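Local coordinates for protein glycoside Hydrolase (Bacteroides uniformis, PDB 5TA0) that probably hydrolyses agarose-derived galactan chains as a family 86 glycoside hydrolase and binds a neoagaro-oligosaccharide, at residues A470-G482 and P488-H500. Numbering follows the deposited sequence.
Sequences AKSIEVRHLYLKG and PILDVYDAKSLDH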
loop_
_atom_site.group_PDB
_atom_site.type_symbol
_atom_site.label_atom_id
_atom_site.label_comp_id
_atom_site.label_asym_id
_atom_site.label_seq_id
_atom_site.Cartn_x
_atom_site.Cartn_y
_atom_site.Cartn_z
ATOM N N ALA A 470 0.362 9.738 32.576
ATOM C CA ALA A 470 1.654 9.416 32.043
ATOM C C ALA A 470 2.796 10.123 32.791
ATOM O O ALA A 470 2.650 11.253 33.252
ATOM C CB ALA A 470 1.705 9.758 30.554
ATOM N N LYS A 471 3.918 9.432 32.890
ATOM C CA LYS A 471 5.164 9.984 33.419
ATOM C C LYS A 471 5.706 11.055 32.463
ATOM O O LYS A 471 6.158 12.116 32.895
ATOM C CB LYS A 471 6.135 8.815 33.662
ATOM C CG LYS A 471 7.627 9.044 33.715
ATOM C CD LYS A 471 8.312 7.694 33.928
ATOM C CE LYS A 471 9.789 7.738 33.613
ATOM N NZ LYS A 471 10.426 6.426 33.927
ATOM N N SER A 472 5.628 10.799 31.155
ATOM C CA SER A 472 6.048 11.793 30.163
ATOM C C SER A 472 5.274 11.624 28.863
ATOM O O SER A 472 4.715 10.549 28.605
ATOM C CB SER A 472 7.532 11.658 29.881
ATOM O OG SER A 472 7.808 10.415 29.268
ATOM N N ILE A 473 5.245 12.697 28.070
ATOM C CA ILE A 473 4.624 12.707 26.734
ATOM C C ILE A 473 5.639 13.293 25.771
ATOM O O ILE A 473 6.108 14.427 25.986
ATOM C CB ILE A 473 3.320 13.538 26.718
ATOM C CG1 ILE A 473 2.352 13.016 27.794
ATOM C CG2 ILE A 473 2.665 13.530 25.329
ATOM C CD1 ILE A 473 1.081 13.799 27.954
ATOM N N GLU A 474 5.998 12.536 24.724
ATOM C CA GLU A 474 6.775 13.063 23.609
ATOM C C GLU A 474 5.839 13.255 22.422
ATOM O O GLU A 474 5.186 12.309 21.975
ATOM C CB GLU A 474 7.936 12.144 23.244
ATOM C CG GLU A 474 8.684 12.581 21.996
ATOM C CD GLU A 474 9.910 11.759 21.693
ATOM O OE1 GLU A 474 10.918 11.852 22.431
ATOM O OE2 GLU A 474 9.919 11.064 20.658
ATOM N N VAL A 475 5.786 14.486 21.913
ATOM C CA VAL A 475 5.021 14.823 20.721
ATOM C C VAL A 475 5.960 14.876 19.542
ATOM O O VAL A 475 6.999 15.538 19.592
ATOM C CB VAL A 475 4.351 16.212 20.860
ATOM C CG1 VAL A 475 3.620 16.629 19.586
ATOM C CG2 VAL A 475 3.429 16.227 22.082
ATOM N N ARG A 476 5.587 14.193 18.467
ATOM C CA ARG A 476 6.291 14.267 17.181
ATOM C C ARG A 476 5.293 14.749 16.132
ATOM O O ARG A 476 4.212 14.183 16.005
ATOM C CB ARG A 476 6.810 12.897 16.781
ATOM C CG ARG A 476 7.624 12.169 17.838
ATOM C CD ARG A 476 7.925 10.767 17.372
ATOM N NE ARG A 476 8.635 9.994 18.379
ATOM C CZ ARG A 476 8.910 8.702 18.238
ATOM N NH1 ARG A 476 8.516 8.051 17.153
ATOM N NH2 ARG A 476 9.566 8.057 19.186
ATOM N N HIS A 477 5.618 15.840 15.425
ATOM C CA HIS A 477 4.682 16.485 14.508
ATOM C C HIS A 477 5.424 16.774 13.202
ATOM O O HIS A 477 6.423 17.524 13.195
ATOM C CB HIS A 477 4.173 17.785 15.145
ATOM C CG HIS A 477 3.075 18.480 14.404
ATOM N ND1 HIS A 477 2.811 19.821 14.601
ATOM C CD2 HIS A 477 2.175 18.056 13.492
ATOM C CE1 HIS A 477 1.783 20.182 13.861
ATOM N NE2 HIS A 477 1.373 19.129 13.176
ATOM N N LEU A 478 4.948 16.153 12.116
ATOM C CA LEU A 478 5.533 16.280 10.787
ATOM C C LEU A 478 4.617 17.110 9.910
ATOM O O LEU A 478 3.492 16.710 9.630
ATOM C CB LEU A 478 5.774 14.909 10.166
ATOM C CG LEU A 478 6.450 14.941 8.793
ATOM C CD1 LEU A 478 7.859 15.493 8.857
ATOM C CD2 LEU A 478 6.463 13.530 8.228
ATOM N N TYR A 479 5.104 18.291 9.489
ATOM C CA TYR A 479 4.282 19.247 8.741
ATOM C C TYR A 479 5.160 20.089 7.810
ATOM O O TYR A 479 6.389 20.045 7.889
ATOM C CB TYR A 479 3.512 20.169 9.731
ATOM C CG TYR A 479 4.382 21.023 10.620
ATOM C CD1 TYR A 479 4.887 20.529 11.826
ATOM C CD2 TYR A 479 4.731 22.325 10.238
ATOM C CE1 TYR A 479 5.703 21.310 12.647
ATOM C CE2 TYR A 479 5.536 23.110 11.048
ATOM C CZ TYR A 479 6.019 22.605 12.251
ATOM O OH TYR A 479 6.837 23.380 13.060
ATOM N N LEU A 480 4.488 20.895 6.990
ATOM C CA LEU A 480 5.138 21.790 6.050
ATOM C C LEU A 480 5.255 23.211 6.622
ATOM O O LEU A 480 4.247 23.799 7.032
ATOM C CB LEU A 480 4.372 21.833 4.736
ATOM C CG LEU A 480 4.868 22.794 3.637
ATOM C CD1 LEU A 480 6.226 22.362 3.112
ATOM C CD2 LEU A 480 3.831 22.843 2.533
ATOM N N LYS A 481 6.468 23.754 6.578
ATOM C CA LYS A 481 6.728 25.161 6.949
ATOM C C LYS A 481 6.960 25.968 5.675
ATOM O O LYS A 481 7.801 25.599 4.861
ATOM C CB LYS A 481 7.966 25.250 7.829
ATOM C CG LYS A 481 8.332 26.683 8.249
ATOM C CD LYS A 481 9.523 26.692 9.173
ATOM C CE LYS A 481 9.679 28.058 9.821
ATOM N NZ LYS A 481 10.847 28.039 10.726
ATOM N N GLY A 482 6.247 27.084 5.524
ATOM C CA GLY A 482 6.490 28.011 4.408
ATOM C C GLY A 482 5.686 27.817 3.152
ATOM O O GLY A 482 5.976 28.460 2.131
ATOM N N PRO A 488 9.720 20.504 4.968
ATOM C CA PRO A 488 9.107 19.736 6.033
ATOM C C PRO A 488 9.860 19.905 7.340
ATOM O O PRO A 488 11.092 19.970 7.368
ATOM C CB PRO A 488 9.210 18.292 5.514
ATOM C CG PRO A 488 10.442 18.293 4.688
ATOM C CD PRO A 488 10.473 19.659 4.031
ATOM N N ILE A 489 9.094 19.938 8.424
ATOM C CA ILE A 489 9.620 20.045 9.775
ATOM C C ILE A 489 9.126 18.837 10.565
ATOM O O ILE A 489 7.947 18.504 10.491
ATOM C CB ILE A 489 9.105 21.335 10.461
ATOM C CG1 ILE A 489 9.576 22.579 9.698
ATOM C CG2 ILE A 489 9.514 21.382 11.934
ATOM C CD1 ILE A 489 11.059 22.807 9.693
ATOM N N LEU A 490 10.042 18.208 11.298
ATOM C CA LEU A 490 9.692 17.214 12.310
ATOM C C LEU A 490 9.984 17.809 13.679
ATOM O O LEU A 490 11.135 17.820 14.124
ATOM C CB LEU A 490 10.476 15.907 12.113
ATOM C CG LEU A 490 10.136 14.781 13.112
ATOM C CD1 LEU A 490 8.642 14.470 13.122
ATOM C CD2 LEU A 490 10.947 13.542 12.735
ATOM N N ASP A 491 8.938 18.320 14.322
ATOM C CA ASP A 491 9.051 18.873 15.679
ATOM C C ASP A 491 8.888 17.751 16.688
ATOM O O ASP A 491 7.851 17.081 16.681
ATOM C CB ASP A 491 7.934 19.879 15.965
ATOM C CG ASP A 491 8.228 21.280 15.493
ATOM O OD1 ASP A 491 9.394 21.642 15.245
ATOM O OD2 ASP A 491 7.239 22.026 15.391
ATOM N N VAL A 492 9.860 17.616 17.587
ATOM C CA VAL A 492 9.859 16.562 18.625
ATOM C C VAL A 492 10.089 17.270 19.951
ATOM O O VAL A 492 11.118 17.938 20.118
ATOM C CB VAL A 492 10.953 15.503 18.371
ATOM C CG1 VAL A 492 10.948 14.426 19.462
ATOM C CG2 VAL A 492 10.772 14.874 16.990
ATOM N N TYR A 493 9.151 17.140 20.873
ATOM C CA TYR A 493 9.278 17.852 22.153
ATOM C C TYR A 493 8.526 17.145 23.245
ATOM O O TYR A 493 7.606 16.377 22.987
ATOM C CB TYR A 493 8.805 19.301 22.024
ATOM C CG TYR A 493 7.359 19.494 21.656
ATOM C CD1 TYR A 493 6.968 19.555 20.323
ATOM C CD2 TYR A 493 6.368 19.612 22.633
ATOM C CE1 TYR A 493 5.648 19.748 19.977
ATOM C CE2 TYR A 493 5.044 19.801 22.297
ATOM C CZ TYR A 493 4.686 19.886 20.966
ATOM O OH TYR A 493 3.374 20.059 20.643
ATOM N N ASP A 494 8.948 17.408 24.482
ATOM C CA ASP A 494 8.293 16.870 25.660
ATOM C C ASP A 494 7.187 17.809 26.119
ATOM O O ASP A 494 7.318 19.025 26.029
ATOM C CB ASP A 494 9.323 16.630 26.754
ATOM C CG ASP A 494 10.400 15.636 26.325
ATOM O OD1 ASP A 494 10.082 14.649 25.612
ATOM O OD2 ASP A 494 11.574 15.844 26.689
ATOM N N ALA A 495 6.077 17.238 26.575
ATOM C CA ALA A 495 4.894 18.002 26.977
ATOM C C ALA A 495 4.478 17.530 28.358
ATOM O O ALA A 495 4.520 16.332 28.648
ATOM C CB ALA A 495 3.763 17.810 25.990
ATOM N N LYS A 496 4.121 18.477 29.222
ATOM C CA LYS A 496 3.665 18.157 30.576
ATOM C C LYS A 496 2.243 17.599 30.533
ATOM O O LYS A 496 1.875 16.736 31.323
ATOM C CB LYS A 496 3.732 19.399 31.477
ATOM N N SER A 497 1.454 18.103 29.594
ATOM C CA SER A 497 0.116 17.599 29.340
ATOM C C SER A 497 -0.182 17.827 27.869
ATOM O O SER A 497 0.497 18.631 27.223
ATOM C CB SER A 497 -0.898 18.353 30.206
ATOM O OG SER A 497 -0.933 19.725 29.863
ATOM N N LEU A 498 -1.200 17.148 27.346
ATOM C CA LEU A 498 -1.614 17.377 25.966
ATOM C C LEU A 498 -3.104 17.197 25.773
ATOM O O LEU A 498 -3.566 16.266 25.112
ATOM C CB LEU A 498 -0.809 16.485 25.013
ATOM C CG LEU A 498 -0.824 16.959 23.560
ATOM C CD1 LEU A 498 0.069 18.188 23.389
ATOM C CD2 LEU A 498 -0.392 15.845 22.611
ATOM N N ASP A 499 -3.872 18.126 26.332
ATOM C CA ASP A 499 -5.322 18.103 26.198
ATOM C C ASP A 499 -5.809 18.653 24.859
ATOM O O ASP A 499 -6.919 18.325 24.428
ATOM C CB ASP A 499 -5.975 18.890 27.345
ATOM C CG ASP A 499 -5.764 18.245 28.696
ATOM O OD1 ASP A 499 -5.654 16.999 28.786
ATOM O OD2 ASP A 499 -5.709 19.004 29.688
ATOM N N HIS A 500 -4.992 19.500 24.235
ATOM C CA HIS A 500 -5.317 20.149 22.968
ATOM C C HIS A 500 -4.072 20.141 22.107
ATOM O O HIS A 500 -2.952 20.256 22.622
ATOM C CB HIS A 500 -5.766 21.604 23.176
ATOM C CG HIS A 500 -6.850 21.760 24.195
ATOM N ND1 HIS A 500 -8.170 21.467 23.929
ATOM C CD2 HIS A 500 -6.804 22.144 25.494
ATOM C CE1 HIS A 500 -8.895 21.681 25.015
ATOM N NE2 HIS A 500 -8.090 22.092 25.978
HETATM O O HOH W 1 6.370 14.853 29.515
HETATM O O HOH W 2 4.517 21.210 16.310
#
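The ring of Y479 lies beside I489, its cross-strand neighbour, and CB of I489 makes a CH-pi contact over one ring face, 4.0 Å from the centroid. A beta-branched residue suits this place, for CG2 reaches on to the phenol end of the same ring. The chi1 of Y479, 62°, sets the ring between its own backbone N and carbonyl carbon and swings it over the neighbouring strand. From there, in the conformer of D491 described, OH donates to D491 OD2 at 2.7 Å from above the carboxylate plane, phenol ring and carboxylate being 63° apart. Water 2 links the same OD2 to H477 ND1, while NE2 of H477 accepts from the backbone N of E504. A phenylalanine in place of Y479 could still cover I489 but would probably leave this D491 conformer without its phenolic donor. Strands 472-481 and 488-495 form an antiparallel beta hairpin at one edge of the beta-sandwich domain's sheet, the strand holding 488-495 being outermost and 472-481 also pairing with 508-514. Y493, at another hydrogen-bonded pair, takes a CH-pi contact over its face from V475 CB, 3.9 Å from the centroid and 18° off the normal; V475 CG2 packs on L498 CD2. On the other face of the sheet, extended E474 lays its carboxylate against V492 CG1 (3.6 Å from CD) and forms a salt bridge through OE2 with R476 NE, 2.8 Å away; the long arginine spreads its remaining nitrogens over D419 and the carbonyls of K418 and L416.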